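Local coordinates for protein retinol dehydratase (Spodoptera frugiperda, PDB 1FMJ) that binds retinol and adenosine-3'-5'-diphosphate and, as a sulfotransferase-family enzyme, probably dehydrates retinol through a sulfo-transfer step, at residues Ala184-Arg188 with Arg345-Met349; Tyr227-Lys232 with Thr342-Tyr346. All coordinates share one frame; numbering follows the deposited sequence.

Contact 1: Ala184-Arg188 with Arg345-Met349; sequences ARDPR and RYPNM. With A3P (adenosine-3'-5'-diphosphate), chain G.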
ATOM      1  N   ALA A 184      -8.587  -4.859   2.397  1.00 16.48           N
ATOM      2  CA  ALA A 184      -8.171  -5.248   3.741  1.00 16.56           C
ATOM      3  C   ALA A 184      -7.757  -6.709   3.647  1.00 16.82           C
ATOM      4  O   ALA A 184      -8.220  -7.442   2.774  1.00 17.90           O
ATOM      5  CB  ALA A 184      -9.312  -5.087   4.736  1.00 16.95           C
ATOM      6  N   ARG A 185      -6.883  -7.131   4.546  1.00 17.14           N
ATOM      7  CA  ARG A 185      -6.382  -8.497   4.541  1.00 17.40           C
ATOM      8  C   ARG A 185      -6.010  -8.866   5.971  1.00 16.96           C
ATOM      9  O   ARG A 185      -5.651  -7.997   6.762  1.00 17.36           O
ATOM     10  CB  ARG A 185      -5.140  -8.565   3.646  1.00 16.91           C
ATOM     11  CG  ARG A 185      -4.548  -9.957   3.448  1.00 15.43           C
ATOM     12  CD  ARG A 185      -3.245  -9.874   2.659  1.00 15.31           C
ATOM     13  NE  ARG A 185      -2.701 -11.203   2.390  1.00 14.63           N
ATOM     14  CZ  ARG A 185      -1.537 -11.440   1.794  1.00 16.26           C
ATOM     15  NH1 ARG A 185      -0.765 -10.431   1.388  1.00 12.63           N
ATOM     16  NH2 ARG A 185      -1.150 -12.696   1.599  1.00 15.56           N
ATOM     17  N   ASP A 186      -6.103 -10.151   6.301  1.00 17.88           N
ATOM     18  CA  ASP A 186      -5.756 -10.630   7.640  1.00 17.89           C
ATOM     19  C   ASP A 186      -4.445  -9.936   8.010  1.00 17.87           C
ATOM     20  O   ASP A 186      -3.473 -10.033   7.271  1.00 19.57           O
ATOM     21  CB  ASP A 186      -5.547 -12.144   7.601  1.00 18.28           C
ATOM     22  CG  ASP A 186      -5.356 -12.752   8.974  1.00 19.12           C
ATOM     23  OD1 ASP A 186      -4.553 -12.225   9.779  1.00 17.62           O
ATOM     24  OD2 ASP A 186      -6.019 -13.772   9.240  1.00 21.39           O
ATOM     25  N   PRO A 187      -4.403  -9.244   9.161  1.00 19.21           N
ATOM     26  CA  PRO A 187      -3.225  -8.517   9.650  1.00 18.69           C
ATOM     27  C   PRO A 187      -1.953  -9.361   9.767  1.00 19.44           C
ATOM     28  O   PRO A 187      -0.839  -8.866   9.566  1.00 18.85           O
ATOM     29  CB  PRO A 187      -3.668  -8.000  11.023  1.00 19.78           C
ATOM     30  CG  PRO A 187      -5.145  -8.063  10.990  1.00 19.28           C
ATOM     31  CD  PRO A 187      -5.456  -9.274  10.190  1.00 18.25           C
ATOM     32  N   ARG A 188      -2.117 -10.629  10.112  1.00 19.59           N
ATOM     33  CA  ARG A 188      -0.967 -11.504  10.280  1.00 19.92           C
ATOM     34  C   ARG A 188      -0.222 -11.775   8.976  1.00 19.50           C
ATOM     35  O   ARG A 188       1.009 -11.786   8.961  1.00 20.39           O
ATOM     36  CB  ARG A 188      -1.411 -12.790  10.973  1.00 19.60           C
ATOM     37  CG  ARG A 188      -1.845 -12.514  12.409  1.00 20.18           C
ATOM     38  CD  ARG A 188      -2.682 -13.630  12.988  1.00 19.66           C
ATOM     39  NE  ARG A 188      -3.906 -13.819  12.230  1.00 20.70           N
ATOM     40  CZ  ARG A 188      -4.896 -14.618  12.605  1.00 20.85           C
ATOM     41  NH1 ARG A 188      -4.800 -15.303  13.734  1.00 19.11           N
ATOM     42  NH2 ARG A 188      -5.979 -14.728  11.849  1.00 21.95           N
ATOM     43  N   ARG A 345     -15.203  -7.914  10.831  1.00 21.65           N
ATOM     44  CA  ARG A 345     -14.852  -9.333  10.850  1.00 22.46           C
ATOM     45  C   ARG A 345     -14.124  -9.727   9.566  1.00 23.11           C
ATOM     46  O   ARG A 345     -14.499  -9.292   8.473  1.00 22.84           O
ATOM     47  CB  ARG A 345     -16.112 -10.199  10.984  1.00 22.01           C
ATOM     48  CG  ARG A 345     -16.828 -10.119  12.338  1.00 22.58           C
ATOM     49  CD  ARG A 345     -16.005 -10.754  13.451  1.00 23.07           C
ATOM     50  NE  ARG A 345     -16.752 -10.831  14.709  1.00 24.95           N
ATOM     51  CZ  ARG A 345     -17.130  -9.778  15.435  1.00 23.90           C
ATOM     52  NH1 ARG A 345     -16.834  -8.546  15.047  1.00 21.32           N
ATOM     53  NH2 ARG A 345     -17.818  -9.961  16.553  1.00 26.88           N
ATOM     54  N   TYR A 346     -13.086 -10.545   9.699  1.00 23.47           N
ATOM     55  CA  TYR A 346     -12.353 -11.007   8.531  1.00 25.53           C
ATOM     56  C   TYR A 346     -12.878 -12.372   8.107  1.00 27.44           C
ATOM     57  O   TYR A 346     -12.953 -13.299   8.914  1.00 27.04           O
ATOM     58  CB  TYR A 346     -10.854 -11.084   8.817  1.00 23.24           C
ATOM     59  CG  TYR A 346     -10.211  -9.726   8.959  1.00 22.57           C
ATOM     60  CD1 TYR A 346     -10.377  -8.973  10.118  1.00 21.63           C
ATOM     61  CD2 TYR A 346      -9.471  -9.174   7.914  1.00 21.33           C
ATOM     62  CE1 TYR A 346      -9.826  -7.708  10.235  1.00 21.69           C
ATOM     63  CE2 TYR A 346      -8.915  -7.912   8.018  1.00 21.14           C
ATOM     64  CZ  TYR A 346      -9.096  -7.183   9.183  1.00 20.63           C
ATOM     65  OH  TYR A 346      -8.540  -5.933   9.302  1.00 21.03           O
ATOM     66  N   PRO A 347     -13.250 -12.506   6.822  1.00 29.75           N
ATOM     67  CA  PRO A 347     -13.784 -13.717   6.196  1.00 31.59           C
ATOM     68  C   PRO A 347     -13.046 -15.015   6.534  1.00 33.72           C
ATOM     69  O   PRO A 347     -13.669 -16.053   6.758  1.00 34.05           O
ATOM     70  CB  PRO A 347     -13.692 -13.398   4.708  1.00 32.06           C
ATOM     71  CG  PRO A 347     -13.934 -11.934   4.673  1.00 31.71           C
ATOM     72  CD  PRO A 347     -13.099 -11.431   5.824  1.00 30.36           C
ATOM     73  N   ASN A 348     -11.720 -14.953   6.567  1.00 34.65           N
ATOM     74  CA  ASN A 348     -10.906 -16.131   6.839  1.00 37.08           C
ATOM     75  C   ASN A 348     -10.862 -16.547   8.307  1.00 38.23           C
ATOM     76  O   ASN A 348     -10.759 -17.737   8.617  1.00 38.42           O
ATOM     77  CB  ASN A 348      -9.482 -15.905   6.324  1.00 37.67           C
ATOM     78  N   MET A 349     -10.926 -15.570   9.206  1.00 38.88           N
ATOM     79  CA  MET A 349     -10.876 -15.856  10.635  1.00 39.76           C
ATOM     80  C   MET A 349     -12.104 -16.620  11.097  1.00 40.68           C
ATOM     81  O   MET A 349     -13.078 -16.686  10.317  1.00 41.73           O
ATOM     82  CB  MET A 349     -10.759 -14.554  11.426  1.00 38.76           C
ATOM     83  CG  MET A 349      -9.441 -13.840  11.227  1.00 38.20           C
ATOM     84  SD  MET A 349      -9.381 -12.269  12.084  1.00 36.22           S
ATOM     85  CE  MET A 349      -9.314 -12.819  13.773  1.00 38.29           C
TER
HETATM   86  P1  A3P G 400       2.204 -12.001  -0.362  1.00 19.06           P
HETATM   87  O1P A3P G 400       3.392 -11.291   0.142  1.00 16.83           O
HETATM   88  O2P A3P G 400       2.550 -12.918  -1.468  1.00 17.81           O
HETATM   89  O3P A3P G 400       1.554 -12.752   0.722  1.00 18.66           O
HETATM   90  P2  A3P G 400      -0.096  -5.070  -2.412  1.00 21.28           P
HETATM   91  O4P A3P G 400      -0.304  -5.045  -3.869  1.00 20.76           O
HETATM   92  O5P A3P G 400      -1.151  -4.298  -1.720  1.00 21.66           O
HETATM   93  O6P A3P G 400       1.257  -4.536  -2.086  1.00 21.62           O
HETATM   94  O5' A3P G 400      -0.178  -6.565  -1.910  1.00 19.11           O
HETATM   95  C5' A3P G 400       0.723  -7.559  -2.370  1.00 18.13           C
HETATM   96  C4' A3P G 400       0.257  -8.958  -1.954  1.00 18.27           C
HETATM   97  O4' A3P G 400      -0.682  -9.432  -2.960  1.00 18.03           O
HETATM   98  C3' A3P G 400       1.397  -9.978  -1.950  1.00 19.24           C
HETATM   99  O3' A3P G 400       1.151 -10.936  -0.894  1.00 17.53           O
HETATM  100  C2' A3P G 400       1.335 -10.498  -3.371  1.00 19.22           C
HETATM  101  O2' A3P G 400       2.088 -11.663  -3.694  1.00 20.35           O
HETATM  102  C1' A3P G 400      -0.170 -10.635  -3.545  1.00 19.09           C
HETATM  103  N9  A3P G 400      -0.573 -10.727  -4.954  1.00 18.07           N
HETATM  104  C8  A3P G 400      -0.196  -9.941  -6.032  1.00 18.71           C
HETATM  105  N7  A3P G 400      -0.735 -10.278  -7.173  1.00 19.54           N
HETATM  106  C5  A3P G 400      -1.531 -11.367  -6.847  1.00 19.40           C
HETATM  107  C6  A3P G 400      -2.398 -12.221  -7.613  1.00 20.30           C
HETATM  108  N6  A3P G 400      -2.594 -12.075  -8.928  1.00 19.88           N
HETATM  109  N1  A3P G 400      -3.068 -13.247  -6.950  1.00 19.18           N
HETATM  110  C2  A3P G 400      -2.897 -13.430  -5.601  1.00 20.75           C
HETATM  111  N3  A3P G 400      -2.102 -12.688  -4.769  1.00 17.53           N
HETATM  112  C4  A3P G 400      -1.445 -11.668  -5.462  1.00 18.88           C

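Contact 2: Tyr227-Lys232 with Thr342-Tyr346; sequences YFEHVK and TDLRY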
ATOM      1  N   TYR A 227      -2.550  -0.329  12.450  1.00 16.36           N
ATOM      2  CA  TYR A 227      -3.243  -1.093  11.431  1.00 16.66           C
ATOM      3  C   TYR A 227      -4.774  -1.040  11.527  1.00 16.35           C
ATOM      4  O   TYR A 227      -5.459  -0.728  10.552  1.00 17.30           O
ATOM      5  CB  TYR A 227      -2.799  -2.553  11.470  1.00 16.20           C
ATOM      6  CG  TYR A 227      -3.644  -3.422  10.570  1.00 16.01           C
ATOM      7  CD1 TYR A 227      -3.422  -3.456   9.197  1.00 16.14           C
ATOM      8  CD2 TYR A 227      -4.714  -4.156  11.085  1.00 16.62           C
ATOM      9  CE1 TYR A 227      -4.247  -4.195   8.354  1.00 16.31           C
ATOM     10  CE2 TYR A 227      -5.549  -4.902  10.247  1.00 15.73           C
ATOM     11  CZ  TYR A 227      -5.312  -4.913   8.889  1.00 15.19           C
ATOM     12  OH  TYR A 227      -6.154  -5.618   8.053  1.00 15.29           O
ATOM     13  N   PHE A 228      -5.322  -1.348  12.693  1.00 15.96           N
ATOM     14  CA  PHE A 228      -6.771  -1.337  12.815  1.00 16.37           C
ATOM     15  C   PHE A 228      -7.454   0.016  12.667  1.00 16.68           C
ATOM     16  O   PHE A 228      -8.595   0.081  12.210  1.00 17.62           O
ATOM     17  CB  PHE A 228      -7.193  -2.012  14.112  1.00 14.38           C
ATOM     18  CG  PHE A 228      -7.136  -3.499  14.044  1.00 15.32           C
ATOM     19  CD1 PHE A 228      -6.097  -4.202  14.644  1.00 14.77           C
ATOM     20  CD2 PHE A 228      -8.116  -4.206  13.347  1.00 13.67           C
ATOM     21  CE1 PHE A 228      -6.041  -5.585  14.552  1.00 16.43           C
ATOM     22  CE2 PHE A 228      -8.061  -5.587  13.253  1.00 15.32           C
ATOM     23  CZ  PHE A 228      -7.024  -6.277  13.857  1.00 14.45           C
ATOM     24  N   GLU A 229      -6.778   1.094  13.043  1.00 17.27           N
ATOM     25  CA  GLU A 229      -7.381   2.417  12.879  1.00 18.21           C
ATOM     26  C   GLU A 229      -7.500   2.703  11.384  1.00 17.46           C
ATOM     27  O   GLU A 229      -8.456   3.335  10.929  1.00 17.88           O
ATOM     28  CB  GLU A 229      -6.531   3.495  13.553  1.00 19.68           C
ATOM     29  CG  GLU A 229      -6.471   3.374  15.075  1.00 22.97           C
ATOM     30  CD  GLU A 229      -7.838   3.117  15.686  1.00 24.61           C
ATOM     31  OE1 GLU A 229      -8.798   3.819  15.296  1.00 24.84           O
ATOM     32  OE2 GLU A 229      -7.954   2.219  16.551  1.00 25.26           O
ATOM     33  N   HIS A 230      -6.529   2.217  10.619  1.00 17.39           N
ATOM     34  CA  HIS A 230      -6.517   2.413   9.165  1.00 17.02           C
ATOM     35  C   HIS A 230      -7.717   1.685   8.559  1.00 16.95           C
ATOM     36  O   HIS A 230      -8.499   2.265   7.800  1.00 18.81           O
ATOM     37  CB  HIS A 230      -5.196   1.869   8.590  1.00 17.19           C
ATOM     38  CG  HIS A 230      -4.915   2.291   7.179  1.00 14.93           C
ATOM     39  ND1 HIS A 230      -5.752   1.985   6.129  1.00 12.91           N
ATOM     40  CD2 HIS A 230      -3.856   2.943   6.640  1.00 14.53           C
ATOM     41  CE1 HIS A 230      -5.219   2.424   5.001  1.00 13.15           C
ATOM     42  NE2 HIS A 230      -4.068   3.008   5.285  1.00 13.85           N
ATOM     43  N   VAL A 231      -7.877   0.417   8.917  1.00 17.71           N
ATOM     44  CA  VAL A 231      -8.991  -0.387   8.415  1.00 16.67           C
ATOM     45  C   VAL A 231     -10.347   0.129   8.885  1.00 18.03           C
ATOM     46  O   VAL A 231     -11.284   0.235   8.096  1.00 17.65           O
ATOM     47  CB  VAL A 231      -8.879  -1.848   8.871  1.00 16.13           C
ATOM     48  CG1 VAL A 231     -10.095  -2.648   8.378  1.00 15.76           C
ATOM     49  CG2 VAL A 231      -7.584  -2.464   8.347  1.00 16.05           C
ATOM     50  N   LYS A 232     -10.461   0.427  10.176  1.00 19.16           N
ATOM     51  CA  LYS A 232     -11.731   0.895  10.720  1.00 20.86           C
ATOM     52  C   LYS A 232     -12.279   2.145  10.032  1.00 20.61           C
ATOM     53  O   LYS A 232     -13.479   2.259   9.823  1.00 21.83           O
ATOM     54  CB  LYS A 232     -11.607   1.122  12.232  1.00 20.16           C
ATOM     55  CG  LYS A 232     -11.386  -0.177  12.993  1.00 21.06           C
ATOM     56  CD  LYS A 232     -11.541  -0.006  14.485  1.00 22.63           C
ATOM     57  CE  LYS A 232     -11.465  -1.353  15.174  1.00 21.77           C
ATOM     58  NZ  LYS A 232     -11.784  -1.235  16.610  1.00 21.80           N
ATOM     59  N   THR A 342     -17.298  -3.785  17.773  1.00 29.41           N
ATOM     60  CA  THR A 342     -17.344  -3.380  16.376  1.00 27.67           C
ATOM     61  C   THR A 342     -17.859  -4.566  15.582  1.00 25.33           C
ATOM     62  O   THR A 342     -17.757  -5.703  16.031  1.00 23.87           O
ATOM     63  CB  THR A 342     -15.954  -2.984  15.833  1.00 28.86           C
ATOM     64  OG1 THR A 342     -16.084  -2.559  14.470  1.00 30.50           O
ATOM     65  CG2 THR A 342     -15.004  -4.165  15.887  1.00 29.33           C
ATOM     66  N   ASP A 343     -18.430  -4.312  14.412  1.00 25.08           N
ATOM     67  CA  ASP A 343     -18.935  -5.409  13.595  1.00 23.78           C
ATOM     68  C   ASP A 343     -17.899  -5.866  12.560  1.00 23.77           C
ATOM     69  O   ASP A 343     -18.193  -6.690  11.695  1.00 23.13           O
ATOM     70  CB  ASP A 343     -20.243  -5.007  12.912  1.00 25.67           C
ATOM     71  CG  ASP A 343     -20.090  -3.802  12.008  1.00 26.93           C
ATOM     72  OD1 ASP A 343     -19.133  -3.016  12.192  1.00 25.30           O
ATOM     73  OD2 ASP A 343     -20.947  -3.635  11.117  1.00 28.38           O
ATOM     74  N   LEU A 344     -16.684  -5.331  12.665  1.00 21.74           N
ATOM     75  CA  LEU A 344     -15.599  -5.707  11.757  1.00 21.09           C
ATOM     76  C   LEU A 344     -15.222  -7.176  11.937  1.00 20.69           C
ATOM     77  O   LEU A 344     -14.960  -7.632  13.053  1.00 19.19           O
ATOM     78  CB  LEU A 344     -14.362  -4.838  12.013  1.00 19.33           C
ATOM     79  CG  LEU A 344     -13.141  -5.158  11.141  1.00 17.42           C
ATOM     80  CD1 LEU A 344     -13.538  -5.109   9.674  1.00 16.71           C
ATOM     81  CD2 LEU A 344     -12.026  -4.163  11.445  1.00 14.84           C
ATOM     82  N   ARG A 345     -15.203  -7.914  10.831  1.00 21.65           N
ATOM     83  CA  ARG A 345     -14.852  -9.333  10.850  1.00 22.46           C
ATOM     84  C   ARG A 345     -14.124  -9.727   9.566  1.00 23.11           C
ATOM     85  O   ARG A 345     -14.499  -9.292   8.473  1.00 22.84           O
ATOM     86  CB  ARG A 345     -16.112 -10.199  10.984  1.00 22.01           C
ATOM     87  CG  ARG A 345     -16.828 -10.119  12.338  1.00 22.58           C
ATOM     88  CD  ARG A 345     -16.005 -10.754  13.451  1.00 23.07           C
ATOM     89  NE  ARG A 345     -16.752 -10.831  14.709  1.00 24.95           N
ATOM     90  CZ  ARG A 345     -17.130  -9.778  15.435  1.00 23.90           C
ATOM     91  NH1 ARG A 345     -16.834  -8.546  15.047  1.00 21.32           N
ATOM     92  NH2 ARG A 345     -17.818  -9.961  16.553  1.00 26.88           N
ATOM     93  N   TYR A 346     -13.086 -10.545   9.699  1.00 23.47           N
ATOM     94  CA  TYR A 346     -12.353 -11.007   8.531  1.00 25.53           C
ATOM     95  C   TYR A 346     -12.878 -12.372   8.107  1.00 27.44           C
ATOM     96  O   TYR A 346     -12.953 -13.299   8.914  1.00 27.04           O
ATOM     97  CB  TYR A 346     -10.854 -11.084   8.817  1.00 23.24           C
ATOM     98  CG  TYR A 346     -10.211  -9.726   8.959  1.00 22.57           C
ATOM     99  CD1 TYR A 346     -10.377  -8.973  10.118  1.00 21.63           C
ATOM    100  CD2 TYR A 346      -9.471  -9.174   7.914  1.00 21.33           C
ATOM    101  CE1 TYR A 346      -9.826  -7.708  10.235  1.00 21.69           C
ATOM    102  CE2 TYR A 346      -8.915  -7.912   8.018  1.00 21.14           C
ATOM    103  CZ  TYR A 346      -9.096  -7.183   9.183  1.00 20.63           C
ATOM    104  OH  TYR A 346      -8.540  -5.933   9.302  1.00 21.03           O
TER

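Contact 1: Ala184-Arg188 with Arg345-Met349
The two backbones approach most closely at Asp186 and Tyr346, whose CA atoms lie 6.7 Å apart, and no hydrogen bond crosses between the segments, so the contact is made by packing. Its main element is the Tyr346 ring, which reaches over the turn between strand 179-184 and helix 187-200. The touching corner is CE2, 3.5 Å from Arg185 O and also beside the methyl of Ala184, while CD2 lies near Asp186 N. Pro187 CD sits over one face of the ring toward its rim, 4.3 Å from Tyr346 CE2. A second, more exposed patch is formed by Met349, the last ordered residue: its CG lies 3.6 Å from Arg188 NH2, approaching the guanidinium obliquely, and its chain crosses that of Asp186 at about a right angle.

Asp186 fixes what Met349 touches. Arg188 grips the Asp186 carboxylate side-on, NE to OD1 at 3.0 Å and NH2 to OD2 at 2.8 Å, each on a syn lone pair and close to the guanidinium plane. Asp186 OD1 also accepts Arg188 N at 2.9 Å on its anti side, a capping bond from the N-cap of helix 187-200. The CB of Arg185 points away from 345-349; with CG anti to the backbone N (chi1 -176°) and the chain extended to NE, its guanidinium meets the 3'-phosphate of adenosine-3'-5'-diphosphate edge-on. Arg185 NH2 binds O3P of the nucleotide at 2.8 Å, and NH1 the bridging O3'.

Ala184, ending strand 179-184, makes backbone bonds to Leu246 of strand 243-247 and to Tyr248 at the start of helix 248-253. Phe247 meets the Tyr346 ring edge-to-face, helix 227-235 supplies Tyr227 as hydrogen-bond partner of Tyr346 OH, and helix 325-338 packs on Pro187 through Trp334 and on Met349 through Ile335.

Contact 2: Tyr227-Lys232 with Thr342-Tyr346
Tyr227 and Tyr346 reach toward each other from opposite directions, and their OH atoms share a hydrogen bond of 2.7 Å in which either could be the donor. The Tyr346 oxygen arrives at the edge of the Tyr227 ring, near its plane. Val231 meets the same oxygen head-on from the helix, CG2 3.7 Å from Tyr346 OH, and Phe228 CE2 packs 4.1 Å from Tyr346 CE1. Leu344, its CG trans to N (chi1 179°) and chi2 at 54°, turns CD2 to the helix, 3.9 Å from Val231 CG1 and at the edge of the Phe228 ring. A phenylalanine in place of Tyr346 would probably keep the ring packing but leave the buried Tyr227 hydroxyl without this mate.

The other end is looser and more open to solvent. Lys232 NZ bonds to Asn338 O and comes no nearer than 4.4 Å to Thr342 CG2, while Lys232 CG rests 4.3 Å from Leu344 CD2.

The loop following helix 325-338 thus lies against one side of helix 227-235, with Trp334 of the former helix meeting Phe228 edge-to-face and Leu339, just beyond that helix, touching both Phe228 and Leu344.

How the contacts relate
Contacts 1 and 2 have centres about 9 Å apart and share Arg345 and Tyr346, so a single C-terminal segment bears on two neighbouring parts of the sulfotransferase fold. They also meet directly: Tyr227 OH stands 2.8 Å from Arg185 O, a probable though weak hydrogen bond, and Pro187 CG packs 3.3 Å from Tyr227 CE2. The Arg185 carbonyl oxygen thus faces both Tyr346 CE2 and Tyr227 OH, while its side chain belongs to the nucleotide pocket. Contact 2 itself is remote from the ligands, the Tyr227 side chain being about 11 Å from adenosine-3'-5'-diphosphate and about 14 Å from retinol; the Arg185 side chain is about 12 Å from retinol.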